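Local coordinates for protein Pab-dependent poly(a)-specific ribonuclease subunit PAN2 (Neurospora crassa, PDB 4CZW) that probably shortens the poly(A) tails of mRNA as the catalytic subunit of the Pan2-Pan3 deadenylase, represented here by its pseudo-protease and exonuclease domains, at residues F261-V266 and T321-V326; P289-I294 and Q393-N398. All blocks are in the same frame, centred on the assembly; numbering follows the deposited sequence.

Interaction 1 of 2, residues F261-V266 and T321-V326; sequences FNIPAV and TVYSLV
Ala265 and Tyr323 are a matched pair across this contact, yet their CA atoms stand 8.5 Å apart, and Ile263 and Thr321 are farther still at 9.2 Å. No backbone pairing spans such a gap between the loop around 263-265 and strand 321-326; the tyrosine side chain fills it instead. With CG of Tyr323 anti to its carbonyl carbon (chi1 -76°), the ring extends to the loop and the phenol OH reaches Pro264 O at 2.5 Å, donating a hydrogen bond. The acceptor lies at the ring edge, in the ring plane, whereas seen from the carbonyl the hydroxyl sits 39° above the peptide plane, off the lone pairs. Ile263 supplies the apolar part: its CG1 lies between the backbone N and the carbonyl carbon, and CD1 meets Tyr323 CE1 at 3.6 Å, approaching the ring obliquely. A phenylalanine here would keep that ring contact but is likely to leave the Pro264 carbonyl without its hydroxyl donor. Ile292 and Val394, from the two strands flanking Tyr323, also touch its side chain. The arrangement is consistent with the fingers-to-palm junction of a USP-like fold, where the chain leaves the zinc-bearing four-stranded sheet for the central one.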
ATOM      1  N   PHE A 261      26.483  -8.278 -12.926  1.00 58.77           N
ATOM      2  CA  PHE A 261      25.995  -9.398 -13.722  1.00 58.50           C
ATOM      3  C   PHE A 261      24.596  -9.136 -14.275  1.00 68.16           C
ATOM      4  O   PHE A 261      24.364  -9.254 -15.479  1.00 66.55           O
ATOM      5  CB  PHE A 261      25.992 -10.680 -12.886  1.00 62.23           C
ATOM      6  CG  PHE A 261      27.338 -11.041 -12.328  1.00 58.04           C
ATOM      7  CD1 PHE A 261      28.475 -10.954 -13.113  1.00 59.38           C
ATOM      8  CD2 PHE A 261      27.467 -11.460 -11.014  1.00 62.79           C
ATOM      9  CE1 PHE A 261      29.715 -11.285 -12.600  1.00 59.93           C
ATOM     10  CE2 PHE A 261      28.705 -11.790 -10.495  1.00 66.39           C
ATOM     11  CZ  PHE A 261      29.830 -11.702 -11.289  1.00 60.37           C
ATOM     12  N   ASN A 262      23.668  -8.786 -13.391  1.00 69.91           N
ATOM     13  CA  ASN A 262      22.290  -8.528 -13.797  1.00 60.11           C
ATOM     14  C   ASN A 262      21.703  -7.265 -13.179  1.00 62.47           C
ATOM     15  O   ASN A 262      22.050  -6.882 -12.063  1.00 62.31           O
ATOM     16  CB  ASN A 262      21.397  -9.720 -13.444  1.00 55.81           C
ATOM     17  CG  ASN A 262      21.457 -10.820 -14.482  1.00 72.29           C
ATOM     18  OD1 ASN A 262      20.780 -10.756 -15.507  1.00 89.96           O
ATOM     19  ND2 ASN A 262      22.265 -11.841 -14.218  1.00 78.92           N
ATOM     20  N   ILE A 263      20.810  -6.625 -13.926  1.00 58.41           N
ATOM     21  CA  ILE A 263      20.056  -5.483 -13.429  1.00 57.66           C
ATOM     22  C   ILE A 263      18.622  -5.919 -13.128  1.00 55.59           C
ATOM     23  O   ILE A 263      18.059  -6.743 -13.848  1.00 57.81           O
ATOM     24  CB  ILE A 263      20.057  -4.321 -14.440  1.00 58.19           C
ATOM     25  CG1 ILE A 263      19.630  -4.819 -15.821  1.00 61.77           C
ATOM     26  CG2 ILE A 263      21.437  -3.685 -14.514  1.00 48.52           C
ATOM     27  CD1 ILE A 263      19.559  -3.733 -16.867  1.00 70.60           C
ATOM     28  N   PRO A 264      18.032  -5.374 -12.054  1.00 50.55           N
ATOM     29  CA  PRO A 264      16.689  -5.789 -11.633  1.00 48.76           C
ATOM     30  C   PRO A 264      15.600  -5.387 -12.625  1.00 54.15           C
ATOM     31  O   PRO A 264      15.763  -4.415 -13.362  1.00 47.72           O
ATOM     32  CB  PRO A 264      16.501  -5.062 -10.299  1.00 48.35           C
ATOM     33  CG  PRO A 264      17.388  -3.870 -10.396  1.00 47.72           C
ATOM     34  CD  PRO A 264      18.587  -4.333 -11.172  1.00 60.69           C
ATOM     35  N   ALA A 265      14.504  -6.140 -12.638  1.00 49.91           N
ATOM     36  CA  ALA A 265      13.360  -5.821 -13.483  1.00 43.86           C
ATOM     37  C   ALA A 265      12.701  -4.531 -13.008  1.00 48.26           C
ATOM     38  O   ALA A 265      12.167  -3.761 -13.805  1.00 35.34           O
ATOM     39  CB  ALA A 265      12.362  -6.966 -13.484  1.00 44.51           C
ATOM     40  N   VAL A 266      12.742  -4.309 -11.697  1.00 45.58           N
ATOM     41  CA  VAL A 266      12.276  -3.060 -11.108  1.00 43.77           C
ATOM     42  C   VAL A 266      13.474  -2.237 -10.646  1.00 45.51           C
ATOM     43  O   VAL A 266      14.217  -2.652  -9.757  1.00 43.82           O
ATOM     44  CB  VAL A 266      11.328  -3.305  -9.919  1.00 40.34           C
ATOM     45  CG1 VAL A 266      10.954  -1.986  -9.260  1.00 47.46           C
ATOM     46  CG2 VAL A 266      10.086  -4.050 -10.376  1.00 35.94           C
ATOM     47  N   THR A 321      17.996  -3.750 -22.578  1.00 60.53           N
ATOM     48  CA  THR A 321      16.749  -3.861 -21.837  1.00 57.26           C
ATOM     49  C   THR A 321      16.144  -2.480 -21.640  1.00 53.43           C
ATOM     50  O   THR A 321      16.676  -1.666 -20.884  1.00 54.78           O
ATOM     51  CB  THR A 321      16.954  -4.524 -20.465  1.00 61.38           C
ATOM     52  OG1 THR A 321      17.622  -5.782 -20.628  1.00 58.32           O
ATOM     53  CG2 THR A 321      15.614  -4.747 -19.783  1.00 59.50           C
ATOM     54  N   VAL A 322      15.038  -2.222 -22.334  1.00 52.76           N
ATOM     55  CA  VAL A 322      14.375  -0.926 -22.277  1.00 53.95           C
ATOM     56  C   VAL A 322      13.543  -0.779 -21.006  1.00 52.04           C
ATOM     57  O   VAL A 322      12.679  -1.606 -20.716  1.00 52.74           O
ATOM     58  CB  VAL A 322      13.474  -0.714 -23.506  1.00 49.69           C
ATOM     59  CG1 VAL A 322      12.696   0.591 -23.388  1.00 45.93           C
ATOM     60  CG2 VAL A 322      14.306  -0.731 -24.782  1.00 49.48           C
ATOM     61  N   TYR A 323      13.816   0.278 -20.249  1.00 53.69           N
ATOM     62  CA  TYR A 323      13.078   0.557 -19.022  1.00 53.15           C
ATOM     63  C   TYR A 323      12.140   1.744 -19.213  1.00 48.90           C
ATOM     64  O   TYR A 323      12.480   2.712 -19.892  1.00 50.95           O
ATOM     65  CB  TYR A 323      14.040   0.826 -17.862  1.00 46.21           C
ATOM     66  CG  TYR A 323      14.689  -0.418 -17.296  1.00 50.71           C
ATOM     67  CD1 TYR A 323      15.766  -1.019 -17.934  1.00 50.61           C
ATOM     68  CD2 TYR A 323      14.226  -0.988 -16.116  1.00 52.66           C
ATOM     69  CE1 TYR A 323      16.361  -2.155 -17.417  1.00 49.70           C
ATOM     70  CE2 TYR A 323      14.815  -2.123 -15.591  1.00 50.58           C
ATOM     71  CZ  TYR A 323      15.881  -2.701 -16.246  1.00 51.70           C
ATOM     72  OH  TYR A 323      16.468  -3.832 -15.726  1.00 59.24           O
ATOM     73  N   SER A 324      10.957   1.660 -18.614  1.00 47.59           N
ATOM     74  CA  SER A 324       9.995   2.752 -18.673  1.00 41.62           C
ATOM     75  C   SER A 324       9.906   3.458 -17.326  1.00 45.22           C
ATOM     76  O   SER A 324       9.935   2.818 -16.276  1.00 48.46           O
ATOM     77  CB  SER A 324       8.616   2.239 -19.093  1.00 45.61           C
ATOM     78  OG  SER A 324       8.643   1.738 -20.418  1.00 60.98           O
ATOM     79  N   LEU A 325       9.810   4.782 -17.364  1.00 39.87           N
ATOM     80  CA  LEU A 325       9.677   5.568 -16.145  1.00 38.84           C
ATOM     81  C   LEU A 325       8.257   5.475 -15.600  1.00 44.36           C
ATOM     82  O   LEU A 325       7.303   5.900 -16.252  1.00 43.11           O
ATOM     83  CB  LEU A 325      10.049   7.028 -16.403  1.00 43.60           C
ATOM     84  CG  LEU A 325       9.868   7.990 -15.228  1.00 40.90           C
ATOM     85  CD1 LEU A 325      10.754   7.588 -14.061  1.00 39.99           C
ATOM     86  CD2 LEU A 325      10.158   9.417 -15.661  1.00 34.52           C
ATOM     87  N   VAL A 326       8.123   4.912 -14.404  1.00 43.45           N
ATOM     88  CA  VAL A 326       6.818   4.766 -13.774  1.00 40.57           C
ATOM     89  C   VAL A 326       6.393   6.058 -13.085  1.00 43.63           C
ATOM     90  O   VAL A 326       5.313   6.586 -13.350  1.00 52.25           O
ATOM     91  CB  VAL A 326       6.810   3.622 -12.743  1.00 39.18           C
ATOM     92  CG1 VAL A 326       5.481   3.579 -12.009  1.00 41.84           C
ATOM     93  CG2 VAL A 326       7.091   2.293 -13.426  1.00 38.73           C
TER

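Interaction 2 of 2, residues P289-I294 and Q393-N398; sequences PEEIGI and QVKAAN
Glu291 OE2 accepts the ammonium group of Lys395 at 2.7 Å from NZ, a hydrogen-bonded salt bridge that is the one direct link between the two segments. The carboxylate uses its syn lone pair, on the side of its other oxygen. Both chains are stretched to meet: Lys395 has CG anti to its backbone N (chi1 -173°) and stays extended to NZ, while Glu291 is likewise extended beyond CG, and the two cross at a slant. The lysine CE also passes 3.3 Å from Glu291 OE2, bringing its aliphatic end beside the carboxylate. Lys395 springs from a short 3-10 turn, in which Ala397 N bonds to Val394 O at 2.9 Å and Asn398 N to Lys395 O. Across this turn Gln393 NE2 donates to Asn398 OD1 at 2.8 Å, nearly straight at 165°, with the acceptor close to the amide plane of Gln393; Asn398 ND2 bonds in turn to Ser324 OG, so the Asn398 amide is tied at both ends. The salt bridge lies at the surface and spans strand 321-334, which runs between strands 291-297 and 385-394; Val322 touches both charged side chains, while helix 61-71 packs through Leu62 against Val394 and Ala397.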
ATOM      1  N   PRO A 289      14.747  11.359 -18.683  1.00 51.19           N
ATOM      2  CA  PRO A 289      14.067  10.639 -19.761  1.00 48.15           C
ATOM      3  C   PRO A 289      12.996   9.697 -19.222  1.00 52.75           C
ATOM      4  O   PRO A 289      13.165   9.130 -18.143  1.00 57.22           O
ATOM      5  CB  PRO A 289      15.202   9.857 -20.422  1.00 45.02           C
ATOM      6  CG  PRO A 289      16.151   9.592 -19.306  1.00 39.14           C
ATOM      7  CD  PRO A 289      16.072  10.785 -18.387  1.00 47.79           C
ATOM      8  N   GLU A 290      11.906   9.538 -19.964  1.00 48.48           N
ATOM      9  CA  GLU A 290      10.850   8.617 -19.563  1.00 56.56           C
ATOM     10  C   GLU A 290      11.172   7.205 -20.035  1.00 51.03           C
ATOM     11  O   GLU A 290      10.437   6.260 -19.749  1.00 49.97           O
ATOM     12  CB  GLU A 290       9.496   9.060 -20.119  1.00 57.34           C
ATOM     13  CG  GLU A 290       9.416   9.053 -21.636  1.00 70.30           C
ATOM     14  CD  GLU A 290       7.987   9.052 -22.144  1.00 82.79           C
ATOM     15  OE1 GLU A 290       7.204   8.181 -21.712  1.00 78.62           O
ATOM     16  OE2 GLU A 290       7.648   9.924 -22.972  1.00 72.09           O
ATOM     17  N   GLU A 291      12.279   7.069 -20.757  1.00 52.69           N
ATOM     18  CA  GLU A 291      12.660   5.786 -21.328  1.00 53.65           C
ATOM     19  C   GLU A 291      14.176   5.652 -21.433  1.00 55.91           C
ATOM     20  O   GLU A 291      14.847   6.517 -21.996  1.00 54.62           O
ATOM     21  CB  GLU A 291      12.015   5.613 -22.704  1.00 55.74           C
ATOM     22  CG  GLU A 291      11.908   4.176 -23.172  1.00 57.60           C
ATOM     23  CD  GLU A 291      11.090   4.043 -24.441  1.00 62.14           C
ATOM     24  OE1 GLU A 291      11.363   4.785 -25.408  1.00 58.29           O
ATOM     25  OE2 GLU A 291      10.172   3.198 -24.471  1.00 56.76           O
ATOM     26  N   ILE A 292      14.711   4.569 -20.880  1.00 52.02           N
ATOM     27  CA  ILE A 292      16.145   4.304 -20.942  1.00 50.69           C
ATOM     28  C   ILE A 292      16.428   2.871 -21.378  1.00 57.23           C
ATOM     29  O   ILE A 292      15.589   1.984 -21.218  1.00 58.30           O
ATOM     30  CB  ILE A 292      16.834   4.550 -19.582  1.00 45.73           C
ATOM     31  CG1 ILE A 292      16.210   3.670 -18.497  1.00 51.39           C
ATOM     32  CG2 ILE A 292      16.753   6.016 -19.194  1.00 41.86           C
ATOM     33  CD1 ILE A 292      16.845   3.839 -17.135  1.00 44.56           C
ATOM     34  N   GLY A 293      17.615   2.656 -21.935  1.00 57.44           N
ATOM     35  CA  GLY A 293      18.056   1.326 -22.308  1.00 53.92           C
ATOM     36  C   GLY A 293      19.393   1.020 -21.666  1.00 51.50           C
ATOM     37  O   GLY A 293      20.317   1.831 -21.735  1.00 58.82           O
ATOM     38  N   ILE A 294      19.502  -0.145 -21.035  1.00 47.30           N
ATOM     39  CA  ILE A 294      20.715  -0.499 -20.307  1.00 53.24           C
ATOM     40  C   ILE A 294      21.386  -1.759 -20.858  1.00 63.75           C
ATOM     41  O   ILE A 294      20.733  -2.779 -21.083  1.00 60.01           O
ATOM     42  CB  ILE A 294      20.423  -0.697 -18.805  1.00 50.97           C
ATOM     43  CG1 ILE A 294      19.777   0.560 -18.218  1.00 60.53           C
ATOM     44  CG2 ILE A 294      21.701  -1.033 -18.054  1.00 52.09           C
ATOM     45  CD1 ILE A 294      19.476   0.466 -16.737  1.00 50.26           C
ATOM     46  N   GLN A 393      10.820   0.479 -14.515  1.00 38.68           N
ATOM     47  CA  GLN A 393      10.581  -0.950 -14.664  1.00 39.64           C
ATOM     48  C   GLN A 393      10.750  -1.320 -16.130  1.00 43.03           C
ATOM     49  O   GLN A 393      10.665  -0.457 -17.005  1.00 44.76           O
ATOM     50  CB  GLN A 393       9.189  -1.345 -14.162  1.00 39.07           C
ATOM     51  CG  GLN A 393       8.076  -1.176 -15.183  1.00 42.51           C
ATOM     52  CD  GLN A 393       6.868  -2.039 -14.871  1.00 46.49           C
ATOM     53  OE1 GLN A 393       6.783  -2.645 -13.803  1.00 50.64           O
ATOM     54  NE2 GLN A 393       5.930  -2.104 -15.809  1.00 47.89           N
ATOM     55  N   VAL A 394      11.000  -2.599 -16.396  1.00 46.47           N
ATOM     56  CA  VAL A 394      11.187  -3.063 -17.765  1.00 46.46           C
ATOM     57  C   VAL A 394       9.925  -2.812 -18.589  1.00 49.04           C
ATOM     58  O   VAL A 394       8.811  -3.084 -18.139  1.00 52.97           O
ATOM     59  CB  VAL A 394      11.566  -4.559 -17.809  1.00 49.26           C
ATOM     60  CG1 VAL A 394      12.984  -4.753 -17.298  1.00 47.36           C
ATOM     61  CG2 VAL A 394      10.593  -5.391 -16.993  1.00 46.71           C
ATOM     62  N   LYS A 395      10.111  -2.272 -19.790  1.00 46.60           N
ATOM     63  CA  LYS A 395       8.995  -1.870 -20.643  1.00 48.33           C
ATOM     64  C   LYS A 395       8.132  -3.061 -21.048  1.00 52.88           C
ATOM     65  O   LYS A 395       6.942  -2.913 -21.324  1.00 54.76           O
ATOM     66  CB  LYS A 395       9.514  -1.147 -21.888  1.00 43.57           C
ATOM     67  CG  LYS A 395       8.425  -0.533 -22.756  1.00 38.86           C
ATOM     68  CD  LYS A 395       9.015   0.221 -23.935  1.00 49.59           C
ATOM     69  CE  LYS A 395       7.925   0.862 -24.779  1.00 42.38           C
ATOM     70  NZ  LYS A 395       8.491   1.650 -25.908  1.00 48.06           N
ATOM     71  N   ALA A 396       8.736  -4.245 -21.072  1.00 51.35           N
ATOM     72  CA  ALA A 396       8.017  -5.464 -21.420  1.00 54.00           C
ATOM     73  C   ALA A 396       6.973  -5.817 -20.363  1.00 56.86           C
ATOM     74  O   ALA A 396       6.047  -6.584 -20.625  1.00 63.22           O
ATOM     75  CB  ALA A 396       8.991  -6.617 -21.607  1.00 47.54           C
ATOM     76  N   ALA A 397       7.128  -5.251 -19.171  1.00 54.00           N
ATOM     77  CA  ALA A 397       6.216  -5.528 -18.066  1.00 55.60           C
ATOM     78  C   ALA A 397       5.059  -4.534 -18.018  1.00 52.86           C
ATOM     79  O   ALA A 397       4.152  -4.670 -17.197  1.00 51.90           O
ATOM     80  CB  ALA A 397       6.970  -5.520 -16.747  1.00 56.37           C
ATOM     81  N   ASN A 398       5.093  -3.535 -18.893  1.00 48.35           N
ATOM     82  CA  ASN A 398       4.017  -2.552 -18.961  1.00 50.16           C
ATOM     83  C   ASN A 398       2.703  -3.187 -19.400  1.00 57.44           C
ATOM     84  O   ASN A 398       2.695  -4.119 -20.205  1.00 58.21           O
ATOM     85  CB  ASN A 398       4.386  -1.410 -19.910  1.00 52.69           C
ATOM     86  CG  ASN A 398       5.491  -0.530 -19.363  1.00 57.21           C
ATOM     87  OD1 ASN A 398       5.768  -0.534 -18.164  1.00 50.63           O
ATOM     88  ND2 ASN A 398       6.122   0.241 -20.241  1.00 54.94           N
TER

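Overall arrangement
Both interactions are organised around strand 321-334, and their centres lie about 6 Å apart. The backbone of that strand joins them: Tyr323 N probably bonds to Ile292 O at 2.6 Å, and Ser324 N to Gln393 O at 2.7 Å, so one strand pairs with both segments of interaction 2. Consecutive residues then serve opposite sides of the sheet, Tyr323 being directed to the loop of interaction 1 while Val322 lies with the Glu291-Lys395 bridge. Along the chain the four segments alternate, which interlocks the two contacts within the pseudo-protease domain. Both lie away from the zinc sites and the predicted nuclease metal site, as structural packing of a scaffold domain.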